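Local coordinates for protein putative prephenate dehydratase (Streptococcus mutans, PDB 4LUB) that probably converts prephenate into phenylpyruvate, with loss of water and carbon dioxide, in the biosynthesis of phenylalanine, at residues His16-His21 with Phe48-Val53; Tyr67-Ala72 with Ser195-Leu200. All coordinates share one frame; numbering follows the deposited sequence.

Interaction 1 (His16-His21 with Phe48-Val53); sequences HNVALH and FAIVPV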
loop_
_atom_site.group_PDB
_atom_site.type_symbol
_atom_site.label_atom_id
_atom_site.label_comp_id
_atom_site.label_asym_id
_atom_site.label_seq_id
_atom_site.Cartn_x
_atom_site.Cartn_y
_atom_site.Cartn_z
ATOM N N HIS B 16 9.345 19.889 11.411
ATOM C CA HIS B 16 9.505 21.198 12.043
ATOM C C HIS B 16 9.426 22.320 11.020
ATOM O O HIS B 16 8.683 23.290 11.199
ATOM C CB HIS B 16 10.833 21.279 12.800
ATOM C CG HIS B 16 10.932 22.460 13.707
ATOM N ND1 HIS B 16 12.089 22.787 14.382
ATOM C CD2 HIS B 16 10.024 23.407 14.041
ATOM C CE1 HIS B 16 11.887 23.876 15.097
ATOM N NE2 HIS B 16 10.641 24.274 14.908
ATOM N N ASN B 17 10.216 22.195 9.961
ATOM C CA ASN B 17 10.185 23.154 8.864
ATOM C C ASN B 17 8.781 23.332 8.287
ATOM O O ASN B 17 8.355 24.448 7.999
ATOM C CB ASN B 17 11.153 22.718 7.760
ATOM C CG ASN B 17 11.420 23.813 6.748
ATOM O OD1 ASN B 17 11.177 24.994 7.009
ATOM N ND2 ASN B 17 11.922 23.426 5.579
ATOM N N VAL B 18 8.048 22.231 8.159
ATOM C CA VAL B 18 6.692 22.283 7.614
ATOM C C VAL B 18 5.745 23.046 8.543
ATOM O O VAL B 18 4.931 23.856 8.091
ATOM C CB VAL B 18 6.142 20.861 7.348
ATOM C CG1 VAL B 18 4.692 20.911 6.886
ATOM C CG2 VAL B 18 7.015 20.144 6.319
ATOM N N ALA B 19 5.868 22.797 9.844
ATOM C CA ALA B 19 4.944 23.357 10.817
ATOM C C ALA B 19 5.141 24.869 10.946
ATOM O O ALA B 19 4.187 25.611 11.195
ATOM C CB ALA B 19 5.123 22.671 12.172
ATOM N N LEU B 20 6.377 25.317 10.749
ATOM C CA LEU B 20 6.701 26.750 10.727
ATOM C C LEU B 20 5.929 27.537 9.670
ATOM O O LEU B 20 5.519 28.672 9.902
ATOM C CB LEU B 20 8.198 26.953 10.471
ATOM C CG LEU B 20 9.209 26.701 11.587
ATOM C CD1 LEU B 20 10.565 26.326 11.007
ATOM C CD2 LEU B 20 9.326 27.959 12.436
ATOM N N HIS B 21 5.748 26.930 8.503
ATOM C CA HIS B 21 5.119 27.612 7.382
ATOM C C HIS B 21 3.603 27.674 7.552
ATOM O O HIS B 21 2.961 28.661 7.181
ATOM C CB HIS B 21 5.487 26.900 6.084
ATOM C CG HIS B 21 6.924 27.075 5.699
ATOM N ND1 HIS B 21 7.952 26.515 6.426
ATOM C CD2 HIS B 21 7.509 27.757 4.685
ATOM C CE1 HIS B 21 9.107 26.831 5.869
ATOM N NE2 HIS B 21 8.866 27.585 4.811
ATOM N N PHE B 48 -3.260 21.793 16.644
ATOM C CA PHE B 48 -3.090 21.129 15.360
ATOM C C PHE B 48 -1.880 20.235 15.521
ATOM O O PHE B 48 -1.031 20.502 16.369
ATOM C CB PHE B 48 -2.860 22.119 14.199
ATOM C CG PHE B 48 -4.034 23.015 13.896
ATOM C CD1 PHE B 48 -5.041 22.594 13.036
ATOM C CD2 PHE B 48 -4.126 24.280 14.459
ATOM C CE1 PHE B 48 -6.125 23.408 12.760
ATOM C CE2 PHE B 48 -5.203 25.095 14.189
ATOM C CZ PHE B 48 -6.204 24.661 13.339
ATOM N N ALA B 49 -1.796 19.172 14.735
ATOM C CA ALA B 49 -0.592 18.361 14.726
ATOM C C ALA B 49 -0.097 18.237 13.292
ATOM O O ALA B 49 -0.899 18.208 12.358
ATOM C CB ALA B 49 -0.863 16.999 15.335
ATOM N N ILE B 50 1.221 18.206 13.118
ATOM C CA ILE B 50 1.824 18.079 11.795
ATOM C C ILE B 50 2.675 16.818 11.730
ATOM O O ILE B 50 3.571 16.611 12.551
ATOM C CB ILE B 50 2.671 19.326 11.415
ATOM C CG1 ILE B 50 1.770 20.504 11.068
ATOM C CG2 ILE B 50 3.422 19.083 10.125
ATOM C CD1 ILE B 50 1.118 21.181 12.218
ATOM N N VAL B 51 2.350 15.963 10.766
ATOM C CA VAL B 51 3.025 14.685 10.582
ATOM C C VAL B 51 3.307 14.415 9.105
ATOM O O VAL B 51 2.551 14.847 8.238
ATOM C CB VAL B 51 2.193 13.504 11.151
ATOM C CG1 VAL B 51 2.007 13.635 12.665
ATOM C CG2 VAL B 51 0.850 13.367 10.422
ATOM N N PRO B 52 4.411 13.708 8.814
ATOM C CA PRO B 52 4.639 13.183 7.463
ATOM C C PRO B 52 3.636 12.081 7.164
ATOM O O PRO B 52 3.332 11.287 8.062
ATOM C CB PRO B 52 6.065 12.635 7.522
ATOM C CG PRO B 52 6.283 12.308 8.961
ATOM C CD PRO B 52 5.458 13.283 9.762
ATOM N N VAL B 53 3.060 12.056 5.963
ATOM C CA VAL B 53 2.160 10.958 5.630
ATOM C C VAL B 53 2.615 10.102 4.447
ATOM O O VAL B 53 2.326 8.913 4.405
ATOM C CB VAL B 53 0.714 11.478 5.377
ATOM C CG1 VAL B 53 0.325 12.482 6.450
ATOM C CG2 VAL B 53 0.540 12.053 3.969
#
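Helix 14-22 packs on one face of the sheet in the prephenate dehydratase region, and its meeting with strand 48-55 is carried by Val18 and Ala19 over the side chain of Ile50. The two branches of Ile50 divide the work. CG2 stands anti to the backbone N and meets Val18 CG1 at 3.9 Å, while CG1 leaves on the other branch, anti to the carbonyl carbon (chi1 -74°), and passes Ala19 CB at 4.1 Å. The helix comes nearest the strand at Ala19, whose CA lies 6.2 Å from Ile50 CA; a single methyl group suits so close an approach, and the beta-branched side chains of Val18 and Ile50 meet beside it.

This is the layering of an alpha/beta fold, with helices on both faces of a mixed sheet: helix 14-22 lies on one side of strand 48-55 and helix 34-42 on the other. The strand pairs parallel with strand 4-8 and antiparallel with strand 172-179. Ile50 points its side chain at helix 14-22, whereas Val51, next along the strand, points away and packs on Ile34 and Val37 of helix 34-42. Tyr7 touches Ala19 and Phe175 touches Val18, which extends the apolar layer onto the neighbouring strands. On the helix itself, His21 ND1 donates to Asn17 O at 2.6 Å, a side chain-to-backbone hydrogen bond across one turn, bent at the hydrogen (143°), with the oxygen tilted out of the imidazole plane.

Interaction 2 (Tyr67-Ala72 with Ser195-Leu200); sequences YLFHQA and SLALTL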
loop_
_atom_site.group_PDB
_atom_site.type_symbol
_atom_site.label_atom_id
_atom_site.label_comp_id
_atom_site.label_asym_id
_atom_site.label_seq_id
_atom_site.Cartn_x
_atom_site.Cartn_y
_atom_site.Cartn_z
ATOM N N TYR B 67 -2.815 4.761 12.884
ATOM C CA TYR B 67 -3.336 5.541 14.003
ATOM C C TYR B 67 -4.581 6.363 13.638
ATOM O O TYR B 67 -5.569 6.349 14.370
ATOM C CB TYR B 67 -2.267 6.459 14.588
ATOM C CG TYR B 67 -2.664 6.893 15.978
ATOM C CD1 TYR B 67 -2.391 6.088 17.076
ATOM C CD2 TYR B 67 -3.350 8.080 16.188
ATOM C CE1 TYR B 67 -2.775 6.463 18.354
ATOM C CE2 TYR B 67 -3.736 8.464 17.460
ATOM C CZ TYR B 67 -3.447 7.654 18.535
ATOM O OH TYR B 67 -3.831 8.036 19.796
ATOM N N LEU B 68 -4.504 7.118 12.546
ATOM C CA LEU B 68 -5.644 7.902 12.070
ATOM C C LEU B 68 -6.907 7.095 11.779
ATOM O O LEU B 68 -8.011 7.566 12.047
ATOM C CB LEU B 68 -5.257 8.701 10.819
ATOM C CG LEU B 68 -4.983 10.206 10.983
ATOM C CD1 LEU B 68 -4.413 10.614 12.329
ATOM C CD2 LEU B 68 -4.175 10.758 9.804
ATOM N N PHE B 69 -6.765 5.898 11.225
ATOM C CA PHE B 69 -7.938 5.063 10.998
ATOM C C PHE B 69 -8.481 4.424 12.270
ATOM O O PHE B 69 -9.647 4.614 12.596
ATOM C CB PHE B 69 -7.650 3.965 9.974
ATOM C CG PHE B 69 -8.809 3.022 9.761
ATOM C CD1 PHE B 69 -9.888 3.398 8.986
ATOM C CD2 PHE B 69 -8.803 1.750 10.310
ATOM C CE1 PHE B 69 -10.956 2.540 8.780
ATOM C CE2 PHE B 69 -9.864 0.879 10.102
ATOM C CZ PHE B 69 -10.940 1.277 9.341
ATOM N N HIS B 70 -7.640 3.671 12.978
ATOM C CA HIS B 70 -8.081 2.864 14.121
ATOM C C HIS B 70 -8.480 3.669 15.349
ATOM O O HIS B 70 -9.447 3.337 16.031
ATOM C CB HIS B 70 -6.976 1.883 14.529
ATOM C CG HIS B 70 -6.682 0.831 13.503
ATOM N ND1 HIS B 70 -7.599 -0.134 13.144
ATOM C CD2 HIS B 70 -5.575 0.596 12.759
ATOM C CE1 HIS B 70 -7.068 -0.923 12.226
ATOM N NE2 HIS B 70 -5.842 -0.501 11.971
ATOM N N GLN B 71 -7.732 4.723 15.639
ATOM C CA GLN B 71 -7.804 5.330 16.960
ATOM C C GLN B 71 -8.271 6.775 16.961
ATOM O O GLN B 71 -9.063 7.164 17.817
ATOM C CB GLN B 71 -6.450 5.216 17.659
ATOM C CG GLN B 71 -6.266 3.878 18.336
ATOM C CD GLN B 71 -7.306 3.643 19.413
ATOM O OE1 GLN B 71 -7.689 4.568 20.133
ATOM N NE2 GLN B 71 -7.794 2.412 19.508
ATOM N N ALA B 72 -7.773 7.580 16.031
ATOM C CA ALA B 72 -8.054 9.006 16.096
ATOM C C ALA B 72 -9.406 9.407 15.504
ATOM O O ALA B 72 -9.913 8.782 14.573
ATOM C CB ALA B 72 -6.939 9.769 15.401
ATOM N N SER B 195 -9.391 12.477 1.410
ATOM C CA SER B 195 -8.845 11.152 1.685
ATOM C C SER B 195 -9.827 10.336 2.496
ATOM O O SER B 195 -10.401 10.820 3.472
ATOM C CB SER B 195 -7.507 11.245 2.420
ATOM O OG SER B 195 -6.534 11.883 1.618
ATOM N N LEU B 196 -10.017 9.092 2.084
ATOM C CA LEU B 196 -10.990 8.229 2.716
ATOM C C LEU B 196 -10.320 6.947 3.170
ATOM O O LEU B 196 -9.367 6.476 2.539
ATOM C CB LEU B 196 -12.128 7.887 1.749
ATOM C CG LEU B 196 -13.061 8.999 1.261
ATOM C CD1 LEU B 196 -13.908 8.489 0.088
ATOM C CD2 LEU B 196 -13.922 9.613 2.351
ATOM N N ALA B 197 -10.790 6.395 4.281
ATOM C CA ALA B 197 -10.464 5.019 4.607
ATOM C C ALA B 197 -11.718 4.164 4.419
ATOM O O ALA B 197 -12.720 4.376 5.101
ATOM C CB ALA B 197 -9.925 4.910 6.033
ATOM N N LEU B 198 -11.673 3.223 3.478
ATOM C CA LEU B 198 -12.831 2.374 3.188
ATOM C C LEU B 198 -12.635 0.968 3.716
ATOM O O LEU B 198 -11.538 0.411 3.637
ATOM C CB LEU B 198 -13.125 2.271 1.687
ATOM C CG LEU B 198 -13.236 3.455 0.734
ATOM C CD1 LEU B 198 -13.194 2.922 -0.681
ATOM C CD2 LEU B 198 -14.528 4.190 0.959
ATOM N N THR B 199 -13.711 0.401 4.247
ATOM C CA THR B 199 -13.791 -1.033 4.491
ATOM C C THR B 199 -14.932 -1.594 3.650
ATOM O O THR B 199 -15.939 -0.922 3.423
ATOM C CB THR B 199 -14.005 -1.366 5.965
ATOM O OG1 THR B 199 -15.090 -0.585 6.481
ATOM C CG2 THR B 199 -12.747 -1.044 6.756
ATOM N N LEU B 200 -14.769 -2.819 3.173
ATOM C CA LEU B 200 -15.716 -3.373 2.229
ATOM C C LEU B 200 -16.651 -4.362 2.936
ATOM O O LEU B 200 -16.333 -4.837 4.022
ATOM C CB LEU B 200 -14.938 -4.045 1.093
ATOM C CG LEU B 200 -14.066 -3.028 0.339
ATOM C CD1 LEU B 200 -12.994 -3.716 -0.481
ATOM C CD2 LEU B 200 -14.885 -2.076 -0.518
#
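With CG anti to the backbone N (chi1 177°), the ring of Phe69 reaches out from helix 62-70 to strand 189-199 and lies along the side chains of Ala197 and Thr199. Thr199 answers with chi1 50°, which sets OG1 between its backbone N and carbonyl carbon and puts CG2 anti to the carbonyl carbon, directed at the ring. Phe69 CD1 comes to 3.3 Å from Ala197 CB, a tight approach for two carbons, and CE1 of the same ring follows at 3.8 Å from that methyl. Farther out, Phe69 CZ meets Thr199 CG2 at 3.9 Å. Both methyls approach the ring obliquely.

Ala197 and Thr199 are two apart on the strand, so both side chains turn to the helix, while Leu198 between them points away. Alanine suits the closest point because its single methyl lets the ring come so near the strand, and threonine, at the partly exposed end of the strand, offers a methyl inward yet keeps a hydroxyl. The contact joins the prephenate dehydratase region to the ACT region, and Phe238 of strand 237-244 adds a ring stack with Phe69. Near the contact, Lys266 NZ forms hydrogen bonds with the carbonyl oxygens of Leu68, Phe69 and Ala72, while the backbone of Lys266 pairs with Ala197. The contacts of Phe69 with the strand are all carbon to carbon, and the nearby polar link falls to a lysine at the C-terminal end of the helix, where the carbonyls would be expected to attract its positive charge.

Interactions 1 and 2 follow one another along the chain, the first closing at Val53 before the second opens at Tyr67. Their centres are 21 Å apart, on opposite sides of the chain's centre, and their nearest atoms are about 6 Å apart, without touching. Each sets a helix against a strand of the same large mixed sheet: helix 14-22 on strand 48-55, and helix 62-70 on strand 189-199. Interaction 1 stays within the prephenate dehydratase region and is a buried contact inside it, whereas interaction 2 reaches across to the ACT region. Together they show a sheet that runs through both regions, with helix 62-70 of the first region resting on a strand that enters the second.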